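Local coordinates for protein 361aa long hypothetical D-aminopeptidase (Pyrococcus horikoshii, PDB 2DRH) that is of unproven function but probably acts as an aminopeptidase of the peptidase S58 (DmpA) type, at residues K2-G7 with K17-T22; Y199-L204 with F312-E317; S207-R212 with E321-S326. All blocks are in the same frame, centred on the assembly; numbering follows the deposited sequence.

Contact 1 of 3, residues K2-G7 with K17-T22; sequences KAQELG and KRNKIT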
ATOM      1  N   LYS A   2       1.153 -31.547  20.430  1.00 45.20           N
ATOM      2  CA  LYS A   2       0.819 -30.129  20.511  1.00 43.83           C
ATOM      3  C   LYS A   2       1.091 -29.557  21.899  1.00 43.15           C
ATOM      4  O   LYS A   2       1.113 -30.285  22.887  1.00 42.15           O
ATOM      5  CB  LYS A   2      -0.653 -29.924  20.148  1.00 43.03           C
ATOM      6  CG  LYS A   2      -1.105 -30.700  18.914  1.00 42.19           C
ATOM      7  CD  LYS A   2      -0.473 -30.181  17.634  1.00 39.99           C
ATOM      8  CE  LYS A   2      -1.139 -28.900  17.165  1.00 38.84           C
ATOM      9  NZ  LYS A   2      -2.547 -29.119  16.737  1.00 38.66           N
ATOM     10  N   ALA A   3       1.285 -28.244  21.963  1.00 42.98           N
ATOM     11  CA  ALA A   3       1.567 -27.556  23.218  1.00 43.63           C
ATOM     12  C   ALA A   3       0.574 -27.875  24.334  1.00 44.40           C
ATOM     13  O   ALA A   3       0.961 -27.962  25.499  1.00 43.32           O
ATOM     14  CB  ALA A   3       1.613 -26.048  22.983  1.00 42.78           C
ATOM     15  N   GLN A   4      -0.699 -28.043  23.983  1.00 45.79           N
ATOM     16  CA  GLN A   4      -1.727 -28.342  24.980  1.00 48.17           C
ATOM     17  C   GLN A   4      -1.342 -29.561  25.811  1.00 48.69           C
ATOM     18  O   GLN A   4      -1.159 -29.465  27.024  1.00 48.71           O
ATOM     19  CB  GLN A   4      -3.075 -28.603  24.300  1.00 49.53           C
ATOM     20  CG  GLN A   4      -3.582 -27.461  23.429  1.00 52.06           C
ATOM     21  CD  GLN A   4      -3.786 -26.172  24.201  1.00 53.75           C
ATOM     22  OE1 GLN A   4      -4.460 -26.150  25.233  1.00 55.20           O
ATOM     23  NE2 GLN A   4      -3.208 -25.082  23.699  1.00 54.46           N
ATOM     24  N   GLU A   5      -1.211 -30.703  25.142  1.00 48.97           N
ATOM     25  CA  GLU A   5      -0.852 -31.962  25.790  1.00 49.10           C
ATOM     26  C   GLU A   5       0.458 -31.895  26.585  1.00 49.06           C
ATOM     27  O   GLU A   5       0.860 -32.878  27.212  1.00 49.11           O
ATOM     28  CB  GLU A   5      -0.746 -33.082  24.749  1.00 50.20           C
ATOM     29  CG  GLU A   5      -1.961 -33.252  23.839  1.00 52.27           C
ATOM     30  CD  GLU A   5      -1.951 -32.310  22.641  1.00 53.79           C
ATOM     31  OE1 GLU A   5      -2.115 -31.083  22.834  1.00 54.25           O
ATOM     32  OE2 GLU A   5      -1.775 -32.800  21.502  1.00 53.47           O
ATOM     33  N   LEU A   6       1.128 -30.746  26.549  1.00 47.95           N
ATOM     34  CA  LEU A   6       2.376 -30.567  27.285  1.00 47.06           C
ATOM     35  C   LEU A   6       2.196 -29.575  28.424  1.00 46.65           C
ATOM     36  O   LEU A   6       3.148 -29.250  29.132  1.00 46.65           O
ATOM     37  CB  LEU A   6       3.490 -30.070  26.361  1.00 46.91           C
ATOM     38  CG  LEU A   6       4.080 -31.067  25.369  1.00 45.69           C
ATOM     39  CD1 LEU A   6       5.236 -30.412  24.633  1.00 46.08           C
ATOM     40  CD2 LEU A   6       4.563 -32.303  26.109  1.00 45.69           C
ATOM     41  N   GLY A   7       0.974 -29.087  28.591  1.00 46.07           N
ATOM     42  CA  GLY A   7       0.705 -28.141  29.656  1.00 45.11           C
ATOM     43  C   GLY A   7       1.113 -26.719  29.326  1.00 44.93           C
ATOM     44  O   GLY A   7       0.901 -25.811  30.132  1.00 45.38           O
ATOM     45  N   LYS A  17     -12.185 -27.838  19.094  1.00 32.79           N
ATOM     46  CA  LYS A  17     -12.184 -29.275  19.368  1.00 33.71           C
ATOM     47  C   LYS A  17     -10.915 -29.999  18.920  1.00 33.09           C
ATOM     48  O   LYS A  17     -10.325 -30.759  19.686  1.00 32.94           O
ATOM     49  CB  LYS A  17     -13.403 -29.933  18.709  1.00 36.17           C
ATOM     50  CG  LYS A  17     -14.736 -29.420  19.234  1.00 40.65           C
ATOM     51  CD  LYS A  17     -15.919 -30.060  18.515  1.00 43.20           C
ATOM     52  CE  LYS A  17     -15.952 -31.572  18.704  1.00 44.89           C
ATOM     53  NZ  LYS A  17     -17.141 -32.188  18.037  1.00 46.47           N
ATOM     54  N   ARG A  18     -10.502 -29.769  17.678  1.00 31.93           N
ATOM     55  CA  ARG A  18      -9.309 -30.419  17.143  1.00 30.89           C
ATOM     56  C   ARG A  18      -8.056 -29.556  17.339  1.00 29.31           C
ATOM     57  O   ARG A  18      -6.931 -30.043  17.228  1.00 29.34           O
ATOM     58  CB  ARG A  18      -9.505 -30.699  15.649  1.00 32.03           C
ATOM     59  CG  ARG A  18     -10.906 -31.197  15.288  1.00 34.42           C
ATOM     60  CD  ARG A  18     -11.103 -31.305  13.776  1.00 35.93           C
ATOM     61  NE  ARG A  18     -10.512 -32.518  13.219  1.00 38.63           N
ATOM     62  CZ  ARG A  18     -11.201 -33.610  12.901  1.00 37.59           C
ATOM     63  NH1 ARG A  18     -12.513 -33.650  13.079  1.00 37.56           N
ATOM     64  NH2 ARG A  18     -10.575 -34.667  12.405  1.00 38.85           N
ATOM     65  N   ASN A  19      -8.262 -28.282  17.651  1.00 26.88           N
ATOM     66  CA  ASN A  19      -7.166 -27.333  17.819  1.00 25.30           C
ATOM     67  C   ASN A  19      -6.355 -27.317  16.523  1.00 25.64           C
ATOM     68  O   ASN A  19      -5.128 -27.445  16.523  1.00 24.61           O
ATOM     69  CB  ASN A  19      -6.276 -27.701  19.012  1.00 23.43           C
ATOM     70  CG  ASN A  19      -5.286 -26.589  19.361  1.00 25.28           C
ATOM     71  OD1 ASN A  19      -5.582 -25.403  19.182  1.00 21.61           O
ATOM     72  ND2 ASN A  19      -4.117 -26.967  19.871  1.00 22.29           N
ATOM     73  N   LYS A  20      -7.079 -27.175  15.416  1.00 25.96           N
ATOM     74  CA  LYS A  20      -6.500 -27.122  14.079  1.00 25.82           C
ATOM     75  C   LYS A  20      -7.346 -26.161  13.256  1.00 24.72           C
ATOM     76  O   LYS A  20      -8.502 -25.889  13.598  1.00 24.91           O
ATOM     77  CB  LYS A  20      -6.519 -28.500  13.418  1.00 25.31           C
ATOM     78  CG  LYS A  20      -5.557 -29.525  14.001  1.00 23.90           C
ATOM     79  CD  LYS A  20      -5.797 -30.882  13.345  1.00 24.16           C
ATOM     80  CE  LYS A  20      -4.838 -31.955  13.844  1.00 25.64           C
ATOM     81  NZ  LYS A  20      -3.479 -31.840  13.227  1.00 24.53           N
ATOM     82  N   ILE A  21      -6.774 -25.652  12.170  1.00 22.59           N
ATOM     83  CA  ILE A  21      -7.489 -24.718  11.310  1.00 20.94           C
ATOM     84  C   ILE A  21      -8.826 -25.286  10.810  1.00 20.63           C
ATOM     85  O   ILE A  21      -9.757 -24.535  10.526  1.00 19.00           O
ATOM     86  CB  ILE A  21      -6.620 -24.311  10.099  1.00 17.37           C
ATOM     87  CG1 ILE A  21      -7.285 -23.158   9.351  1.00 17.74           C
ATOM     88  CG2 ILE A  21      -6.401 -25.511   9.180  1.00 14.51           C
ATOM     89  CD1 ILE A  21      -6.435 -22.578   8.228  1.00 17.35           C
ATOM     90  N   THR A  22      -8.914 -26.611  10.715  1.00 22.28           N
ATOM     91  CA  THR A  22     -10.134 -27.271  10.248  1.00 22.66           C
ATOM     92  C   THR A  22     -11.275 -27.226  11.265  1.00 24.03           C
ATOM     93  O   THR A  22     -12.345 -27.791  11.029  1.00 22.49           O
ATOM     94  CB  THR A  22      -9.874 -28.735   9.871  1.00 20.58           C
ATOM     95  OG1 THR A  22      -9.169 -29.382  10.935  1.00 22.39           O
ATOM     96  CG2 THR A  22      -9.055 -28.817   8.596  1.00 23.05           C
TER
HETATM   97  O   HOH W   1      -3.854 -29.915  20.987  1.00 28.83           O
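K2 and N19 join two parts of the N-terminal loop that precedes strand 28-36: a single 3-10 turn near the chain start and a bend whose N19 adopts left-handed helical backbone angles. The pair illustrates how a flexible lysine can be put to precise use. Turned in the same sense at chi2, chi3 and chi4, the K2 chain curls until its ammonium meets a main-chain carbonyl, with NZ 3.1 Å from N19 O and tilted out of the carbonyl plane. The K20 side chain crosses K2 at roughly a right angle, bringing its CG to 4.1 Å from K2 NZ. Although the two ammonium nitrogens are only 4.5 Å apart, both form salt bridges with E167, whose carboxylate is likely to offset their like charges. Beside this, Q4 sets the aliphatic part of its chain against the N19 amide, CG to ND2 3.6 Å, and the two amide planes stand 80° apart. The N19 amide is gripped at both ends: OD1 accepts from the backbone of S189, and ND2 donates to E321. The same ND2 also gives a hydrogen bond to a water that lies 3.2 Å from it and donates in turn to E5 OE1, at 2.8 Å.

Contact 2 of 3, residues Y199-L204 with F312-E317; sequences YTVGAL and FKATAE
V201 meets A314 and T315 without any flat side chain between them: no ring, amide or carboxylate lies in this interface, and methyl groups and one hydroxyl do the touching. The two aromatic rings of the segments are employed on other surfaces. F312 turns away from the strand to pair with R261 in a cation-pi contact and to pack against helix 252-268, while Y199 lies near P249 and L303 and reaches V297 of a third subunit. What remains is an example of a helix laid on a beta-sheet, here helix 309-328 on strand 198-207, with V201 and T315 closest in backbone, 6.3 Å from CA to CA. The fork of V201 divides the work. CG1, anti to the backbone N (chi1 171°), reaches T315 and comes to 3.8 Å from its OG1 and 3.9 Å from its CA; CG2 settles instead against A314, 4.0 Å from its CB. G202 has no side chain, and A203, two residues on from V201, rests on A318, one helical turn beyond A314, so the alternation of the strand keeps step with the helix. V201 also touches L311, the turn before. T315 OG1 donates its hydrogen bond back to the carbonyl O of L311 in its own helix. With that proton committed, the hydroxyl can present itself to a valine methyl at little polar cost, and the fit between strand and helix rests on shape and apolar burial, not on a bond between them.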
ATOM      1  N   TYR A 199     -17.370 -17.674  17.682  1.00 30.25           N
ATOM      2  CA  TYR A 199     -16.676 -17.642  16.400  1.00 26.97           C
ATOM      3  C   TYR A 199     -15.346 -18.361  16.591  1.00 26.60           C
ATOM      4  O   TYR A 199     -14.735 -18.287  17.660  1.00 25.38           O
ATOM      5  CB  TYR A 199     -16.421 -16.202  15.944  1.00 25.64           C
ATOM      6  CG  TYR A 199     -17.665 -15.398  15.634  1.00 23.47           C
ATOM      7  CD1 TYR A 199     -18.455 -15.696  14.525  1.00 23.10           C
ATOM      8  CD2 TYR A 199     -18.044 -14.326  16.445  1.00 22.80           C
ATOM      9  CE1 TYR A 199     -19.591 -14.944  14.228  1.00 23.13           C
ATOM     10  CE2 TYR A 199     -19.174 -13.573  16.159  1.00 22.79           C
ATOM     11  CZ  TYR A 199     -19.944 -13.884  15.048  1.00 23.46           C
ATOM     12  OH  TYR A 199     -21.053 -13.119  14.746  1.00 22.42           O
ATOM     13  N   THR A 200     -14.906 -19.057  15.553  1.00 25.44           N
ATOM     14  CA  THR A 200     -13.650 -19.785  15.608  1.00 24.63           C
ATOM     15  C   THR A 200     -12.594 -19.139  14.712  1.00 24.62           C
ATOM     16  O   THR A 200     -12.896 -18.673  13.605  1.00 25.24           O
ATOM     17  CB  THR A 200     -13.845 -21.237  15.138  1.00 26.03           C
ATOM     18  OG1 THR A 200     -14.871 -21.860  15.921  1.00 29.06           O
ATOM     19  CG2 THR A 200     -12.552 -22.020  15.278  1.00 27.16           C
ATOM     20  N   VAL A 201     -11.361 -19.111  15.203  1.00 23.35           N
ATOM     21  CA  VAL A 201     -10.233 -18.578  14.446  1.00 21.86           C
ATOM     22  C   VAL A 201      -9.186 -19.683  14.391  1.00 20.70           C
ATOM     23  O   VAL A 201      -8.635 -20.069  15.421  1.00 20.57           O
ATOM     24  CB  VAL A 201      -9.595 -17.352  15.126  1.00 21.41           C
ATOM     25  CG1 VAL A 201      -8.294 -16.977  14.399  1.00 20.41           C
ATOM     26  CG2 VAL A 201     -10.571 -16.176  15.104  1.00 21.19           C
ATOM     27  N   GLY A 202      -8.929 -20.199  13.195  1.00 21.20           N
ATOM     28  CA  GLY A 202      -7.941 -21.252  13.047  1.00 21.72           C
ATOM     29  C   GLY A 202      -6.689 -20.792  12.318  1.00 21.17           C
ATOM     30  O   GLY A 202      -6.723 -19.830  11.547  1.00 20.33           O
ATOM     31  N   ALA A 203      -5.579 -21.484  12.548  1.00 20.83           N
ATOM     32  CA  ALA A 203      -4.333 -21.117  11.893  1.00 21.10           C
ATOM     33  C   ALA A 203      -3.483 -22.304  11.488  1.00 20.77           C
ATOM     34  O   ALA A 203      -3.368 -23.280  12.218  1.00 22.39           O
ATOM     35  CB  ALA A 203      -3.516 -20.196  12.792  1.00 19.72           C
ATOM     36  N   LEU A 204      -2.902 -22.208  10.300  1.00 21.79           N
ATOM     37  CA  LEU A 204      -2.005 -23.228   9.792  1.00 21.28           C
ATOM     38  C   LEU A 204      -0.757 -22.472   9.345  1.00 21.72           C
ATOM     39  O   LEU A 204      -0.839 -21.507   8.579  1.00 22.40           O
ATOM     40  CB  LEU A 204      -2.630 -23.973   8.611  1.00 20.22           C
ATOM     41  CG  LEU A 204      -1.733 -25.051   7.982  1.00 22.10           C
ATOM     42  CD1 LEU A 204      -2.582 -26.034   7.218  1.00 22.19           C
ATOM     43  CD2 LEU A 204      -0.691 -24.415   7.051  1.00 21.08           C
ATOM     44  N   PHE A 312      -8.667 -10.286  16.733  1.00 18.78           N
ATOM     45  CA  PHE A 312      -7.270  -9.900  16.507  1.00 20.84           C
ATOM     46  C   PHE A 312      -6.381 -10.660  17.492  1.00 21.15           C
ATOM     47  O   PHE A 312      -5.321 -11.170  17.128  1.00 19.71           O
ATOM     48  CB  PHE A 312      -7.064  -8.397  16.727  1.00 17.99           C
ATOM     49  CG  PHE A 312      -7.663  -7.520  15.659  1.00 19.33           C
ATOM     50  CD1 PHE A 312      -8.208  -8.060  14.501  1.00 17.95           C
ATOM     51  CD2 PHE A 312      -7.652  -6.134  15.808  1.00 17.06           C
ATOM     52  CE1 PHE A 312      -8.733  -7.233  13.507  1.00 16.76           C
ATOM     53  CE2 PHE A 312      -8.172  -5.303  14.825  1.00 13.99           C
ATOM     54  CZ  PHE A 312      -8.712  -5.854  13.673  1.00 17.57           C
ATOM     55  N   LYS A 313      -6.817 -10.733  18.746  1.00 22.42           N
ATOM     56  CA  LYS A 313      -6.048 -11.438  19.767  1.00 23.33           C
ATOM     57  C   LYS A 313      -6.009 -12.939  19.490  1.00 23.56           C
ATOM     58  O   LYS A 313      -4.945 -13.561  19.554  1.00 22.42           O
ATOM     59  CB  LYS A 313      -6.636 -11.180  21.158  1.00 26.49           C
ATOM     60  CG  LYS A 313      -6.119 -12.136  22.228  1.00 30.59           C
ATOM     61  CD  LYS A 313      -6.624 -11.771  23.608  1.00 33.53           C
ATOM     62  CE  LYS A 313      -6.004 -10.472  24.077  1.00 37.80           C
ATOM     63  NZ  LYS A 313      -4.525 -10.580  24.066  1.00 39.54           N
ATOM     64  N   ALA A 314      -7.172 -13.511  19.182  1.00 21.58           N
ATOM     65  CA  ALA A 314      -7.285 -14.937  18.888  1.00 20.98           C
ATOM     66  C   ALA A 314      -6.379 -15.315  17.713  1.00 20.11           C
ATOM     67  O   ALA A 314      -5.812 -16.399  17.681  1.00 19.82           O
ATOM     68  CB  ALA A 314      -8.749 -15.294  18.565  1.00 18.41           C
ATOM     69  N   THR A 315      -6.263 -14.417  16.745  1.00 20.65           N
ATOM     70  CA  THR A 315      -5.418 -14.654  15.581  1.00 20.66           C
ATOM     71  C   THR A 315      -3.965 -14.770  16.031  1.00 20.05           C
ATOM     72  O   THR A 315      -3.287 -15.745  15.714  1.00 20.78           O
ATOM     73  CB  THR A 315      -5.537 -13.495  14.562  1.00 22.08           C
ATOM     74  OG1 THR A 315      -6.884 -13.421  14.084  1.00 21.42           O
ATOM     75  CG2 THR A 315      -4.584 -13.713  13.372  1.00 20.66           C
ATOM     76  N   ALA A 316      -3.495 -13.770  16.771  1.00 19.24           N
ATOM     77  CA  ALA A 316      -2.126 -13.770  17.269  1.00 19.63           C
ATOM     78  C   ALA A 316      -1.879 -15.036  18.080  1.00 20.69           C
ATOM     79  O   ALA A 316      -0.819 -15.654  17.980  1.00 19.10           O
ATOM     80  CB  ALA A 316      -1.876 -12.528  18.136  1.00 16.98           C
ATOM     81  N   GLU A 317      -2.863 -15.424  18.887  1.00 21.38           N
ATOM     82  CA  GLU A 317      -2.728 -16.626  19.705  1.00 22.17           C
ATOM     83  C   GLU A 317      -2.601 -17.887  18.861  1.00 20.60           C
ATOM     84  O   GLU A 317      -1.680 -18.680  19.054  1.00 22.27           O
ATOM     85  CB  GLU A 317      -3.921 -16.778  20.643  1.00 23.91           C
ATOM     86  CG  GLU A 317      -3.737 -16.143  21.992  1.00 26.38           C
ATOM     87  CD  GLU A 317      -4.985 -16.259  22.853  1.00 27.42           C
ATOM     88  OE1 GLU A 317      -5.561 -17.365  22.935  1.00 28.49           O
ATOM     89  OE2 GLU A 317      -5.383 -15.247  23.451  1.00 29.27           O
TER

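Contact 3 of 3, residues S207-R212 with E321-S326; sequences SNFGRR and EAIINS
S207 and S326 both swing their hydroxyls into the position between backbone N and carbonyl carbon (chi1 65° and 76°), and these matched torsions bring the two oxygens together. S207 OG donates to S326 OG at 2.8 Å, a buried bond from the end of a strand to a helix. S326 OG also lies very close to I323 O, at a doubtful length; if that short second bond is real, the S326 hydroxyl would both accept and donate. With an alanine in place of S207, S326 OG would probably lose the hydroxyl that donates to it from the end of the strand. Beside the serines, F209 points the far end of its ring at I323, CZ lying 4.1 Å from CG2, and the two side chains cross at about a right angle. Farther round the helix, N325 ND2 gives E321 OE2 a nearly straight bond of 3.0 Å. S207 closes strand 198-207 and is held by backbone bonding to G184 at the start of strand 184-193. F209 and I323 both touch I240 of strand 240-246 and L266 of helix 252-268, which places the apolar half of the contact between the sheet and that second helix.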
ATOM      1  N   SER A 207       6.428 -23.090   8.929  1.00 20.09           N
ATOM      2  CA  SER A 207       7.552 -22.413   9.560  1.00 22.07           C
ATOM      3  C   SER A 207       8.885 -22.768   8.935  1.00 21.72           C
ATOM      4  O   SER A 207       9.197 -23.939   8.738  1.00 22.04           O
ATOM      5  CB  SER A 207       7.590 -22.747  11.053  1.00 23.44           C
ATOM      6  OG  SER A 207       7.842 -24.129  11.251  1.00 26.69           O
ATOM      7  N   ASN A 208       9.682 -21.747   8.650  1.00 21.60           N
ATOM      8  CA  ASN A 208      10.987 -21.965   8.040  1.00 21.90           C
ATOM      9  C   ASN A 208      11.870 -20.754   8.303  1.00 21.12           C
ATOM     10  O   ASN A 208      12.560 -20.270   7.404  1.00 21.65           O
ATOM     11  CB  ASN A 208      10.821 -22.184   6.532  1.00 20.90           C
ATOM     12  CG  ASN A 208      12.127 -22.543   5.846  1.00 23.56           C
ATOM     13  OD1 ASN A 208      12.755 -23.557   6.166  1.00 22.92           O
ATOM     14  ND2 ASN A 208      12.545 -21.710   4.900  1.00 20.16           N
ATOM     15  N   PHE A 209      11.857 -20.279   9.545  1.00 22.37           N
ATOM     16  CA  PHE A 209      12.622 -19.090   9.925  1.00 22.44           C
ATOM     17  C   PHE A 209      13.290 -19.197  11.287  1.00 22.70           C
ATOM     18  O   PHE A 209      13.185 -20.208  11.987  1.00 22.93           O
ATOM     19  CB  PHE A 209      11.693 -17.877   9.989  1.00 21.05           C
ATOM     20  CG  PHE A 209      10.735 -17.921  11.159  1.00 18.73           C
ATOM     21  CD1 PHE A 209       9.587 -18.715  11.113  1.00 20.94           C
ATOM     22  CD2 PHE A 209      11.010 -17.216  12.328  1.00 18.39           C
ATOM     23  CE1 PHE A 209       8.724 -18.808  12.225  1.00 18.84           C
ATOM     24  CE2 PHE A 209      10.157 -17.302  13.445  1.00 21.44           C
ATOM     25  CZ  PHE A 209       9.014 -18.099  13.389  1.00 19.33           C
ATOM     26  N   GLY A 210      13.975 -18.115  11.648  1.00 24.17           N
ATOM     27  CA  GLY A 210      14.608 -18.007  12.947  1.00 24.96           C
ATOM     28  C   GLY A 210      15.971 -18.588  13.222  1.00 26.64           C
ATOM     29  O   GLY A 210      16.356 -19.622  12.670  1.00 24.81           O
ATOM     30  N   ARG A 211      16.702 -17.883  14.084  1.00 28.42           N
ATOM     31  CA  ARG A 211      18.027 -18.293  14.538  1.00 30.83           C
ATOM     32  C   ARG A 211      17.737 -19.148  15.766  1.00 30.77           C
ATOM     33  O   ARG A 211      16.699 -18.973  16.411  1.00 31.43           O
ATOM     34  CB  ARG A 211      18.857 -17.080  14.969  1.00 32.35           C
ATOM     35  CG  ARG A 211      19.541 -16.311  13.859  1.00 34.47           C
ATOM     36  CD  ARG A 211      19.956 -14.944  14.385  1.00 37.08           C
ATOM     37  NE  ARG A 211      21.149 -14.409  13.735  1.00 39.91           N
ATOM     38  CZ  ARG A 211      22.376 -14.890  13.914  1.00 41.59           C
ATOM     39  NH1 ARG A 211      22.576 -15.924  14.722  1.00 42.64           N
ATOM     40  NH2 ARG A 211      23.406 -14.327  13.297  1.00 43.45           N
ATOM     41  N   ARG A 212      18.644 -20.054  16.100  1.00 28.81           N
ATOM     42  CA  ARG A 212      18.445 -20.928  17.248  1.00 29.07           C
ATOM     43  C   ARG A 212      18.118 -20.176  18.539  1.00 28.64           C
ATOM     44  O   ARG A 212      17.177 -20.534  19.253  1.00 27.53           O
ATOM     45  CB  ARG A 212      19.691 -21.802  17.464  1.00 28.97           C
ATOM     46  CG  ARG A 212      19.626 -22.683  18.707  1.00 28.79           C
ATOM     47  CD  ARG A 212      18.465 -23.668  18.643  1.00 27.62           C
ATOM     48  NE  ARG A 212      18.675 -24.716  17.649  1.00 27.14           N
ATOM     49  CZ  ARG A 212      19.602 -25.663  17.748  1.00 27.79           C
ATOM     50  NH1 ARG A 212      20.412 -25.699  18.798  1.00 26.92           N
ATOM     51  NH2 ARG A 212      19.726 -26.570  16.791  1.00 27.66           N
ATOM     52  N   GLU A 321       0.828 -20.375  18.834  1.00 20.05           N
ATOM     53  CA  GLU A 321       0.832 -21.783  19.167  1.00 19.76           C
ATOM     54  C   GLU A 321       1.095 -22.623  17.922  1.00 19.63           C
ATOM     55  O   GLU A 321       1.836 -23.606  17.981  1.00 19.73           O
ATOM     56  CB  GLU A 321      -0.493 -22.216  19.813  1.00 22.50           C
ATOM     57  CG  GLU A 321      -0.349 -23.517  20.622  1.00 22.81           C
ATOM     58  CD  GLU A 321      -1.670 -24.229  20.887  1.00 26.41           C
ATOM     59  OE1 GLU A 321      -2.631 -23.580  21.352  1.00 27.80           O
ATOM     60  OE2 GLU A 321      -1.738 -25.450  20.634  1.00 26.85           O
ATOM     61  N   ALA A 322       0.498 -22.236  16.796  1.00 18.50           N
ATOM     62  CA  ALA A 322       0.684 -22.981  15.554  1.00 19.91           C
ATOM     63  C   ALA A 322       2.165 -23.096  15.197  1.00 20.09           C
ATOM     64  O   ALA A 322       2.605 -24.134  14.695  1.00 22.63           O
ATOM     65  CB  ALA A 322      -0.075 -22.319  14.416  1.00 16.51           C
ATOM     66  N   ILE A 323       2.927 -22.037  15.451  1.00 19.71           N
ATOM     67  CA  ILE A 323       4.356 -22.051  15.160  1.00 19.30           C
ATOM     68  C   ILE A 323       5.042 -23.058  16.068  1.00 21.22           C
ATOM     69  O   ILE A 323       5.811 -23.902  15.603  1.00 21.54           O
ATOM     70  CB  ILE A 323       4.993 -20.658  15.369  1.00 19.19           C
ATOM     71  CG1 ILE A 323       4.465 -19.688  14.306  1.00 18.55           C
ATOM     72  CG2 ILE A 323       6.524 -20.759  15.299  1.00 17.44           C
ATOM     73  CD1 ILE A 323       4.903 -18.248  14.500  1.00 16.34           C
ATOM     74  N   ILE A 324       4.756 -22.978  17.364  1.00 20.27           N
ATOM     75  CA  ILE A 324       5.355 -23.903  18.316  1.00 22.48           C
ATOM     76  C   ILE A 324       4.994 -25.355  17.962  1.00 23.19           C
ATOM     77  O   ILE A 324       5.867 -26.233  17.942  1.00 22.78           O
ATOM     78  CB  ILE A 324       4.904 -23.579  19.766  1.00 22.85           C
ATOM     79  CG1 ILE A 324       5.364 -22.166  20.143  1.00 22.27           C
ATOM     80  CG2 ILE A 324       5.457 -24.606  20.739  1.00 22.71           C
ATOM     81  CD1 ILE A 324       6.845 -21.893  19.885  1.00 24.73           C
ATOM     82  N   ASN A 325       3.718 -25.600  17.664  1.00 21.15           N
ATOM     83  CA  ASN A 325       3.276 -26.944  17.301  1.00 21.35           C
ATOM     84  C   ASN A 325       4.025 -27.491  16.087  1.00 22.20           C
ATOM     85  O   ASN A 325       4.223 -28.701  15.970  1.00 21.73           O
ATOM     86  CB  ASN A 325       1.764 -26.964  17.024  1.00 21.15           C
ATOM     87  CG  ASN A 325       0.946 -26.721  18.275  1.00 20.86           C
ATOM     88  OD1 ASN A 325       1.316 -27.169  19.350  1.00 20.05           O
ATOM     89  ND2 ASN A 325      -0.178 -26.019  18.138  1.00 22.90           N
ATOM     90  N   SER A 326       4.443 -26.607  15.181  1.00 23.01           N
ATOM     91  CA  SER A 326       5.180 -27.045  13.996  1.00 23.58           C
ATOM     92  C   SER A 326       6.522 -27.618  14.436  1.00 23.81           C
ATOM     93  O   SER A 326       7.090 -28.476  13.762  1.00 26.72           O
ATOM     94  CB  SER A 326       5.410 -25.883  13.013  1.00 24.01           C
ATOM     95  OG  SER A 326       6.437 -25.015  13.466  1.00 24.23           O
TER

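From the N terminus, contact 1 closes first, drawing together two parts of one loop only ten residues apart and finishing before either of the others opens. Contacts 2 and 3 span more than a hundred residues each and cross: 199-204 and 207-212 follow one another along the chain, as do their partners 312-317 and 321-326, so strand 198-207 and its outgoing loop run beside successive turns of helix 309-328. Contact 1 is tied to both. I21 packs on the backbone of G202 and A203 and on L204, while A3 N probably hydrogen-bonds to N325 OD1. The N-terminal loop thus joins the strand and helix that contacts 2 and 3 hold together.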